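Local coordinates for p-47 protein (PDB 5WIX) that is of unknown function but adopts a TULIP-domain fold like that of bactericidal/permeability-increasing protein, which suggests, without proving, a role in binding lipids, at residues Ile402-Val407 against Leu412-Val417; Lys241-Asn246 against Val424-Gln429; Val320-Tyr325 against Ala373-Ser378. All blocks are in the same frame, centred on the assembly; numbering follows the deposited sequence.

Interaction 1: residues Ile402-Val407 against Leu412-Val417; sequences IINDIV and LKISEV
N404 and I414 show how a single side-chain amide can stand in for a backbone partner. The polar part of the contact is a pair of hydrogen bonds between the carboxamide of N404 and the main chain of I414. N404 OD1 accepts from I414 N at 2.7 Å. That bond is nearly straight (161°), the donor standing a little off the carbonyl plane. N404 ND2 donates to I414 O over 3.2 Å; that oxygen is met on a lone pair, and it lies almost in the plane of the amide. Gripped at both ends, the carboxamide is fixed in rotation, and it engages the N-H and C=O of one residue much as a neighbouring strand would. The link ties the region of helix 399-403 to strand 414-422, an outermost strand of the six-stranded antiparallel sheet in this BPI-like, TULIP-type protein. The next two residues, S415 and E416, are set opposite the single residue N431, a classic beta bulge at which the strand bends.

The apolar part lies around I403. Its CG1 stands anti to the backbone N (chi1 -165°), and I403 CD1 reaches I414 CD1 at 3.6 Å, the side chains crossing at about a right angle. V417 CG2 touches I403 CG2 more loosely, at 4.5 Å. On the polar flank K413, bent at chi2, sets CD over the face of the carboxamide, 4.1 Å from N404 CG.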
loop_
_atom_site.group_PDB
_atom_site.type_symbol
_atom_site.label_atom_id
_atom_site.label_comp_id
_atom_site.label_asym_id
_atom_site.label_seq_id
_atom_site.Cartn_x
_atom_site.Cartn_y
_atom_site.Cartn_z
ATOM N N ILE A 402 2.275 -10.076 -1.821
ATOM C CA ILE A 402 1.415 -8.895 -1.763
ATOM C C ILE A 402 2.121 -7.634 -2.232
ATOM O O ILE A 402 1.556 -6.859 -2.992
ATOM C CB ILE A 402 0.875 -8.649 -0.340
ATOM C CG1 ILE A 402 -0.351 -9.533 -0.078
ATOM C CG2 ILE A 402 0.512 -7.168 -0.140
ATOM C CD1 ILE A 402 -0.830 -9.514 1.382
ATOM N N ILE A 403 3.350 -7.413 -1.786
ATOM C CA ILE A 403 3.992 -6.177 -2.173
ATOM C C ILE A 403 4.238 -6.244 -3.688
ATOM O O ILE A 403 3.981 -5.272 -4.399
ATOM C CB ILE A 403 5.291 -5.899 -1.359
ATOM C CG1 ILE A 403 5.716 -4.437 -1.526
ATOM C CG2 ILE A 403 6.421 -6.863 -1.724
ATOM C CD1 ILE A 403 6.681 -3.965 -0.463
ATOM N N ASN A 404 4.627 -7.419 -4.183
ATOM C CA ASN A 404 4.906 -7.605 -5.605
ATOM C C ASN A 404 3.669 -7.758 -6.510
ATOM O O ASN A 404 3.801 -7.925 -7.723
ATOM C CB ASN A 404 5.808 -8.825 -5.794
ATOM C CG ASN A 404 7.258 -8.541 -5.450
ATOM O OD1 ASN A 404 7.775 -7.466 -5.750
ATOM N ND2 ASN A 404 7.925 -9.507 -4.822
ATOM N N ASP A 405 2.475 -7.678 -5.935
ATOM C CA ASP A 405 1.253 -8.073 -6.649
ATOM C C ASP A 405 0.797 -7.032 -7.659
ATOM O O ASP A 405 0.610 -7.329 -8.844
ATOM C CB ASP A 405 0.124 -8.358 -5.646
ATOM C CG ASP A 405 -1.094 -9.014 -6.289
ATOM O OD1 ASP A 405 -1.007 -10.206 -6.655
ATOM O OD2 ASP A 405 -2.146 -8.350 -6.399
ATOM N N ILE A 406 0.614 -5.811 -7.188
ATOM C CA ILE A 406 0.118 -4.763 -8.067
ATOM C C ILE A 406 1.244 -3.922 -8.712
ATOM O O ILE A 406 1.428 -3.961 -9.938
ATOM C CB ILE A 406 -0.850 -3.858 -7.315
ATOM C CG1 ILE A 406 -1.945 -4.720 -6.710
ATOM C CG2 ILE A 406 -1.457 -2.864 -8.257
ATOM C CD1 ILE A 406 -2.669 -5.538 -7.743
ATOM N N VAL A 407 2.005 -3.184 -7.905
ATOM C CA VAL A 407 3.056 -2.355 -8.476
ATOM C C VAL A 407 4.437 -2.952 -8.295
ATOM O O VAL A 407 4.886 -3.168 -7.169
ATOM C CB VAL A 407 3.073 -0.942 -7.880
ATOM C CG1 VAL A 407 4.227 -0.173 -8.446
ATOM C CG2 VAL A 407 1.776 -0.215 -8.178
ATOM N N LEU A 412 10.297 -4.821 -11.810
ATOM C CA LEU A 412 11.075 -5.760 -11.020
ATOM C C LEU A 412 10.365 -6.185 -9.737
ATOM O O LEU A 412 9.621 -5.408 -9.127
ATOM C CB LEU A 412 12.438 -5.159 -10.684
ATOM C CG LEU A 412 13.366 -4.839 -11.858
ATOM C CD1 LEU A 412 14.468 -3.912 -11.400
ATOM C CD2 LEU A 412 13.949 -6.104 -12.487
ATOM N N LYS A 413 10.605 -7.432 -9.340
ATOM C CA LYS A 413 10.099 -7.936 -8.072
ATOM C C LYS A 413 11.043 -7.545 -6.938
ATOM O O LYS A 413 12.231 -7.266 -7.156
ATOM C CB LYS A 413 9.934 -9.467 -8.093
ATOM C CG LYS A 413 9.239 -10.072 -9.322
ATOM C CD LYS A 413 7.738 -9.788 -9.373
ATOM C CE LYS A 413 7.101 -10.431 -10.610
ATOM N NZ LYS A 413 5.779 -9.838 -10.981
ATOM N N ILE A 414 10.492 -7.548 -5.728
ATOM C CA ILE A 414 11.233 -7.318 -4.494
ATOM C C ILE A 414 11.732 -8.614 -3.866
ATOM O O ILE A 414 10.948 -9.534 -3.639
ATOM C CB ILE A 414 10.356 -6.597 -3.471
ATOM C CG1 ILE A 414 10.021 -5.193 -3.966
ATOM C CG2 ILE A 414 11.032 -6.555 -2.113
ATOM C CD1 ILE A 414 9.132 -4.435 -3.015
ATOM N N SER A 415 13.025 -8.675 -3.562
ATOM C CA SER A 415 13.627 -9.884 -3.016
ATOM C C SER A 415 13.310 -10.108 -1.543
ATOM O O SER A 415 12.913 -11.206 -1.160
ATOM C CB SER A 415 15.141 -9.853 -3.206
ATOM O OG SER A 415 15.477 -9.998 -4.572
ATOM N N GLU A 416 13.496 -9.085 -0.715
ATOM C CA GLU A 416 13.301 -9.260 0.719
ATOM C C GLU A 416 12.402 -8.177 1.301
ATOM O O GLU A 416 12.548 -6.999 0.993
ATOM C CB GLU A 416 14.653 -9.290 1.452
ATOM N N VAL A 417 11.449 -8.600 2.126
ATOM C CA VAL A 417 10.588 -7.695 2.883
ATOM C C VAL A 417 11.292 -7.303 4.186
ATOM O O VAL A 417 11.697 -8.164 4.968
ATOM C CB VAL A 417 9.211 -8.349 3.196
ATOM C CG1 VAL A 417 8.409 -7.496 4.174
ATOM C CG2 VAL A 417 8.418 -8.558 1.914
#

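Interaction 2: residues Lys241-Asn246 against Val424-Gln429; sequences KLFMEN and VGFCIQ
F243 and F426 make this contact by themselves, a worked example of two aromatic rings joining a helix to a sheet. F243 belongs to helix 240-252 and F426 opens strand 426-432 of the six-stranded antiparallel sheet, so the pair packs helix against sheet near the middle of this elongated BPI-like molecule. Both residues are buried, and both send their CB toward the other segment.

The ring planes are close to parallel, at 17°, yet the rings are so far offset that little of one lies over the other, and their centroids stay 5.4 Å apart. The touching is done mainly by CD1 and CE1 of both rings. CE1 of F243 comes to 3.6 Å from CD1 of F426. At the base of the pair, F243 CB and F426 CB lie 4.1 Å apart. In both residues CG lies anti to the backbone N (chi1 163° for F243 and -180° for F426), which carries each ring away from its own backbone toward the other segment.

Neighbouring strands add to the setting: L422 of strand 414-422 packs on F243, and I420 of the same strand and I238 of strand 234-238 pack on F426. The tightest approach between the two rings is from CD1 of F243 to CD1 of F426, 3.5 Å.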
loop_
_atom_site.group_PDB
_atom_site.type_symbol
_atom_site.label_atom_id
_atom_site.label_comp_id
_atom_site.label_asym_id
_atom_site.label_seq_id
_atom_site.Cartn_x
_atom_site.Cartn_y
_atom_site.Cartn_z
ATOM N N LYS A 241 -9.343 -0.149 6.544
ATOM C CA LYS A 241 -10.465 -0.974 6.108
ATOM C C LYS A 241 -9.967 -2.228 5.407
ATOM O O LYS A 241 -10.195 -3.345 5.888
ATOM C CB LYS A 241 -11.415 -0.191 5.188
ATOM C CG LYS A 241 -12.650 -0.985 4.741
ATOM C CD LYS A 241 -13.663 -0.116 3.968
ATOM C CE LYS A 241 -13.680 -0.451 2.469
ATOM N NZ LYS A 241 -13.662 -1.933 2.185
ATOM N N LEU A 242 -9.251 -2.060 4.301
ATOM C CA LEU A 242 -8.759 -3.214 3.538
ATOM C C LEU A 242 -8.032 -4.226 4.419
ATOM O O LEU A 242 -8.120 -5.447 4.214
ATOM C CB LEU A 242 -7.836 -2.745 2.421
ATOM C CG LEU A 242 -8.542 -1.928 1.339
ATOM C CD1 LEU A 242 -7.570 -1.609 0.230
ATOM C CD2 LEU A 242 -9.732 -2.683 0.779
ATOM N N PHE A 243 -7.328 -3.707 5.416
ATOM C CA PHE A 243 -6.653 -4.563 6.381
ATOM C C PHE A 243 -7.651 -5.385 7.190
ATOM O O PHE A 243 -7.523 -6.612 7.285
ATOM C CB PHE A 243 -5.811 -3.734 7.329
ATOM C CG PHE A 243 -5.412 -4.466 8.577
ATOM C CD1 PHE A 243 -4.398 -5.417 8.547
ATOM C CD2 PHE A 243 -6.028 -4.179 9.789
ATOM C CE1 PHE A 243 -4.008 -6.078 9.710
ATOM C CE2 PHE A 243 -5.644 -4.841 10.957
ATOM C CZ PHE A 243 -4.635 -5.789 10.920
ATOM N N MET A 244 -8.627 -4.696 7.785
ATOM C CA MET A 244 -9.681 -5.356 8.545
ATOM C C MET A 244 -10.381 -6.439 7.708
ATOM O O MET A 244 -10.465 -7.603 8.120
ATOM C CB MET A 244 -10.713 -4.335 9.034
ATOM C CG MET A 244 -10.311 -3.515 10.270
ATOM S SD MET A 244 -9.447 -4.448 11.551
ATOM C CE MET A 244 -10.108 -3.665 13.028
ATOM N N GLU A 245 -10.856 -6.040 6.529
ATOM C CA GLU A 245 -11.635 -6.919 5.665
ATOM C C GLU A 245 -10.831 -8.066 5.059
ATOM O O GLU A 245 -11.284 -9.210 5.056
ATOM C CB GLU A 245 -12.273 -6.110 4.539
ATOM C CG GLU A 245 -13.413 -6.804 3.825
ATOM C CD GLU A 245 -14.017 -5.946 2.736
ATOM O OE1 GLU A 245 -13.443 -4.875 2.434
ATOM O OE2 GLU A 245 -15.063 -6.339 2.180
ATOM N N ASN A 246 -9.640 -7.778 4.549
ATOM C CA ASN A 246 -8.977 -8.786 3.730
ATOM C C ASN A 246 -7.767 -9.419 4.389
ATOM O O ASN A 246 -7.211 -10.393 3.865
ATOM C CB ASN A 246 -8.606 -8.176 2.384
ATOM C CG ASN A 246 -9.815 -7.591 1.679
ATOM O OD1 ASN A 246 -10.150 -6.417 1.869
ATOM N ND2 ASN A 246 -10.502 -8.422 0.887
ATOM N N VAL A 424 -2.387 1.795 12.534
ATOM C CA VAL A 424 -3.666 2.189 11.919
ATOM C C VAL A 424 -3.741 1.755 10.464
ATOM O O VAL A 424 -4.710 1.119 10.031
ATOM C CB VAL A 424 -3.926 3.698 11.984
ATOM C CG1 VAL A 424 -5.308 4.002 11.419
ATOM C CG2 VAL A 424 -3.813 4.190 13.413
ATOM N N GLY A 425 -2.723 2.119 9.703
ATOM C CA GLY A 425 -2.593 1.608 8.361
ATOM C C GLY A 425 -1.747 0.359 8.441
ATOM O O GLY A 425 -1.146 0.061 9.487
ATOM N N PHE A 426 -1.691 -0.386 7.347
ATOM C CA PHE A 426 -0.941 -1.636 7.348
ATOM C C PHE A 426 0.114 -1.455 6.300
ATOM O O PHE A 426 -0.214 -1.252 5.124
ATOM C CB PHE A 426 -1.835 -2.860 7.042
ATOM C CG PHE A 426 -1.088 -4.179 7.035
ATOM C CD1 PHE A 426 -0.920 -4.908 8.206
ATOM C CD2 PHE A 426 -0.564 -4.694 5.854
ATOM C CE1 PHE A 426 -0.230 -6.113 8.196
ATOM C CE2 PHE A 426 0.119 -5.910 5.845
ATOM C CZ PHE A 426 0.285 -6.615 7.017
ATOM N N CYS A 427 1.370 -1.483 6.734
ATOM C CA CYS A 427 2.478 -1.067 5.895
ATOM C C CYS A 427 3.483 -2.177 5.730
ATOM O O CYS A 427 3.971 -2.755 6.719
ATOM C CB CYS A 427 3.170 0.166 6.478
ATOM S SG CYS A 427 4.662 0.707 5.555
ATOM N N ILE A 428 3.796 -2.460 4.472
ATOM C CA ILE A 428 4.801 -3.457 4.130
ATOM C C ILE A 428 5.973 -2.728 3.459
ATOM O O ILE A 428 5.729 -1.834 2.658
ATOM C CB ILE A 428 4.222 -4.547 3.194
ATOM C CG1 ILE A 428 3.031 -5.227 3.858
ATOM C CG2 ILE A 428 5.281 -5.558 2.844
ATOM C CD1 ILE A 428 2.205 -6.170 2.946
ATOM N N GLN A 429 7.206 -3.116 3.792
ATOM C CA GLN A 429 8.428 -2.482 3.300
ATOM C C GLN A 429 9.461 -3.517 2.864
ATOM O O GLN A 429 9.580 -4.578 3.479
ATOM C CB GLN A 429 9.070 -1.589 4.373
ATOM C CG GLN A 429 8.282 -0.355 4.788
ATOM C CD GLN A 429 8.930 0.374 5.955
ATOM O OE1 GLN A 429 9.761 -0.199 6.694
ATOM N NE2 GLN A 429 8.565 1.646 6.130
#

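Interaction 3: residues Val320-Tyr325 against Ala373-Ser378; sequences VKLTGY and AAVAKS
L322 carries this contact, reaching from strand 311-322 to V375 and A376 on a helix, and its side chain is a compact illustration of how one branched residue can serve two helical neighbours. The bond to CB points toward the helix. CG lies beside the backbone N and anti to the carbonyl carbon (chi1 -77°), and the nearest neighbour of L322 CG across the contact is V375 CG2, at 4.1 Å. Beyond CG the two branches share the work. L322 CD1 approaches V375 CG2 at 3.6 Å and also rests 3.9 Å from A376 CB, spanning two successive residues of the helix. L322 CD2 makes the closest approach, 3.4 Å to V375 CG2. The same L322 CD2 lies about 4.2 Å from A376 CA. V375 thus meets the leucine through CG2 alone, and the two side chains cross obliquely.

Y295 and I328, from strands 293-307 and 328-343, also pack on L322. L322 also starts a type II beta turn to Y325, closed by a hydrogen bond from Y325 N to L322 O. This is helix-on-sheet packing, helix 370-390 lying against a curled antiparallel sheet, as in the TULIP domains of BPI-like proteins.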
loop_
_atom_site.group_PDB
_atom_site.type_symbol
_atom_site.label_atom_id
_atom_site.label_comp_id
_atom_site.label_asym_id
_atom_site.label_seq_id
_atom_site.Cartn_x
_atom_site.Cartn_y
_atom_site.Cartn_z
ATOM N N VAL A 320 -24.527 -19.496 26.890
ATOM C CA VAL A 320 -24.332 -20.927 26.710
ATOM C C VAL A 320 -25.400 -21.706 27.475
ATOM O O VAL A 320 -25.493 -21.612 28.701
ATOM C CB VAL A 320 -22.927 -21.373 27.159
ATOM C CG1 VAL A 320 -22.556 -20.743 28.484
ATOM C CG2 VAL A 320 -22.867 -22.878 27.244
ATOM N N LYS A 321 -26.230 -22.460 26.759
ATOM C CA LYS A 321 -27.294 -23.224 27.429
ATOM C C LYS A 321 -26.759 -24.519 28.045
ATOM O O LYS A 321 -25.839 -25.153 27.509
ATOM C CB LYS A 321 -28.445 -23.521 26.453
ATOM C CG LYS A 321 -29.191 -22.253 26.006
ATOM C CD LYS A 321 -30.077 -22.458 24.773
ATOM C CE LYS A 321 -30.949 -21.221 24.520
ATOM N NZ LYS A 321 -31.999 -21.044 25.587
ATOM N N LEU A 322 -27.323 -24.884 29.190
ATOM C CA LEU A 322 -26.955 -26.122 29.877
ATOM C C LEU A 322 -27.654 -27.338 29.281
ATOM O O LEU A 322 -28.878 -27.455 29.369
ATOM C CB LEU A 322 -27.301 -26.028 31.356
ATOM C CG LEU A 322 -26.329 -25.197 32.170
ATOM C CD1 LEU A 322 -26.729 -25.256 33.630
ATOM C CD2 LEU A 322 -24.966 -25.775 31.953
ATOM N N THR A 323 -26.880 -28.236 28.684
ATOM C CA THR A 323 -27.451 -29.388 28.008
ATOM C C THR A 323 -28.177 -30.273 29.028
ATOM O O THR A 323 -27.561 -30.752 29.978
ATOM C CB THR A 323 -26.351 -30.179 27.253
ATOM O OG1 THR A 323 -25.211 -30.347 28.104
ATOM C CG2 THR A 323 -25.903 -29.416 26.003
ATOM N N GLY A 324 -29.490 -30.443 28.862
ATOM C CA GLY A 324 -30.279 -31.248 29.782
ATOM C C GLY A 324 -31.142 -30.407 30.695
ATOM O O GLY A 324 -32.052 -30.911 31.342
ATOM N N TYR A 325 -30.821 -29.120 30.764
ATOM C CA TYR A 325 -31.567 -28.116 31.522
ATOM C C TYR A 325 -31.696 -26.936 30.602
ATOM O O TYR A 325 -31.117 -25.882 30.857
ATOM C CB TYR A 325 -30.848 -27.689 32.808
ATOM C CG TYR A 325 -30.558 -28.807 33.773
ATOM C CD1 TYR A 325 -31.257 -28.924 34.967
ATOM C CD2 TYR A 325 -29.577 -29.751 33.490
ATOM C CE1 TYR A 325 -30.985 -29.956 35.849
ATOM C CE2 TYR A 325 -29.303 -30.782 34.354
ATOM C CZ TYR A 325 -30.002 -30.883 35.532
ATOM O OH TYR A 325 -29.706 -31.923 36.380
ATOM N N ALA A 373 -26.624 -24.126 38.758
ATOM C CA ALA A 373 -25.954 -22.824 38.802
ATOM C C ALA A 373 -24.437 -22.971 38.759
ATOM O O ALA A 373 -23.741 -22.186 38.112
ATOM C CB ALA A 373 -26.364 -22.056 40.048
ATOM N N ALA A 374 -23.938 -24.000 39.435
ATOM C CA ALA A 374 -22.507 -24.219 39.562
ATOM C C ALA A 374 -21.871 -24.780 38.285
ATOM O O ALA A 374 -20.736 -24.413 37.939
ATOM C CB ALA A 374 -22.238 -25.129 40.731
ATOM N N VAL A 375 -22.583 -25.661 37.587
ATOM C CA VAL A 375 -22.080 -26.130 36.297
ATOM C C VAL A 375 -22.262 -24.997 35.283
ATOM O O VAL A 375 -21.511 -24.889 34.311
ATOM C CB VAL A 375 -22.785 -27.436 35.797
ATOM C CG1 VAL A 375 -23.164 -28.319 36.972
ATOM C CG2 VAL A 375 -24.014 -27.134 34.967
ATOM N N ALA A 376 -23.248 -24.139 35.519
ATOM C CA ALA A 376 -23.428 -22.981 34.655
ATOM C C ALA A 376 -22.214 -22.036 34.768
ATOM O O ALA A 376 -21.733 -21.497 33.764
ATOM C CB ALA A 376 -24.713 -22.249 35.005
ATOM N N LYS A 377 -21.727 -21.850 35.995
ATOM C CA LYS A 377 -20.526 -21.057 36.220
ATOM C C LYS A 377 -19.345 -21.716 35.523
ATOM O O LYS A 377 -18.503 -21.044 34.917
ATOM C CB LYS A 377 -20.240 -20.890 37.719
ATOM C CG LYS A 377 -18.765 -20.669 38.051
ATOM C CD LYS A 377 -18.549 -20.146 39.469
ATOM C CE LYS A 377 -17.053 -20.026 39.796
ATOM N NZ LYS A 377 -16.712 -18.883 40.709
ATOM N N SER A 378 -19.291 -23.039 35.582
ATOM C CA SER A 378 -18.120 -23.721 35.065
ATOM C C SER A 378 -18.127 -23.793 33.533
ATOM O O SER A 378 -17.089 -23.633 32.907
ATOM C CB SER A 378 -18.004 -25.114 35.676
ATOM O OG SER A 378 -16.755 -25.694 35.346
#

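In the fold
Following the chain from the N terminus, the first contact to open is interaction 2, at helix 240-252; that long loop is closed only at strand 426-432, close to the C terminus. Within it lie the other two contacts, one after the other. Interaction 3 packs helix 370-390 on strand 311-322 of the curled antiparallel sheet and is complete before interaction 1 begins at helix 399-403. Interaction 1 then closes a short loop onto strand 414-422, so none of the three cross. Interactions 1 and 2 touch at I428, on which I402 and I403 pack from helix 399-403 and V417 from the neighbouring strand 414-422. Interaction 3 stands apart, its centre about 40 Å from that of interaction 2.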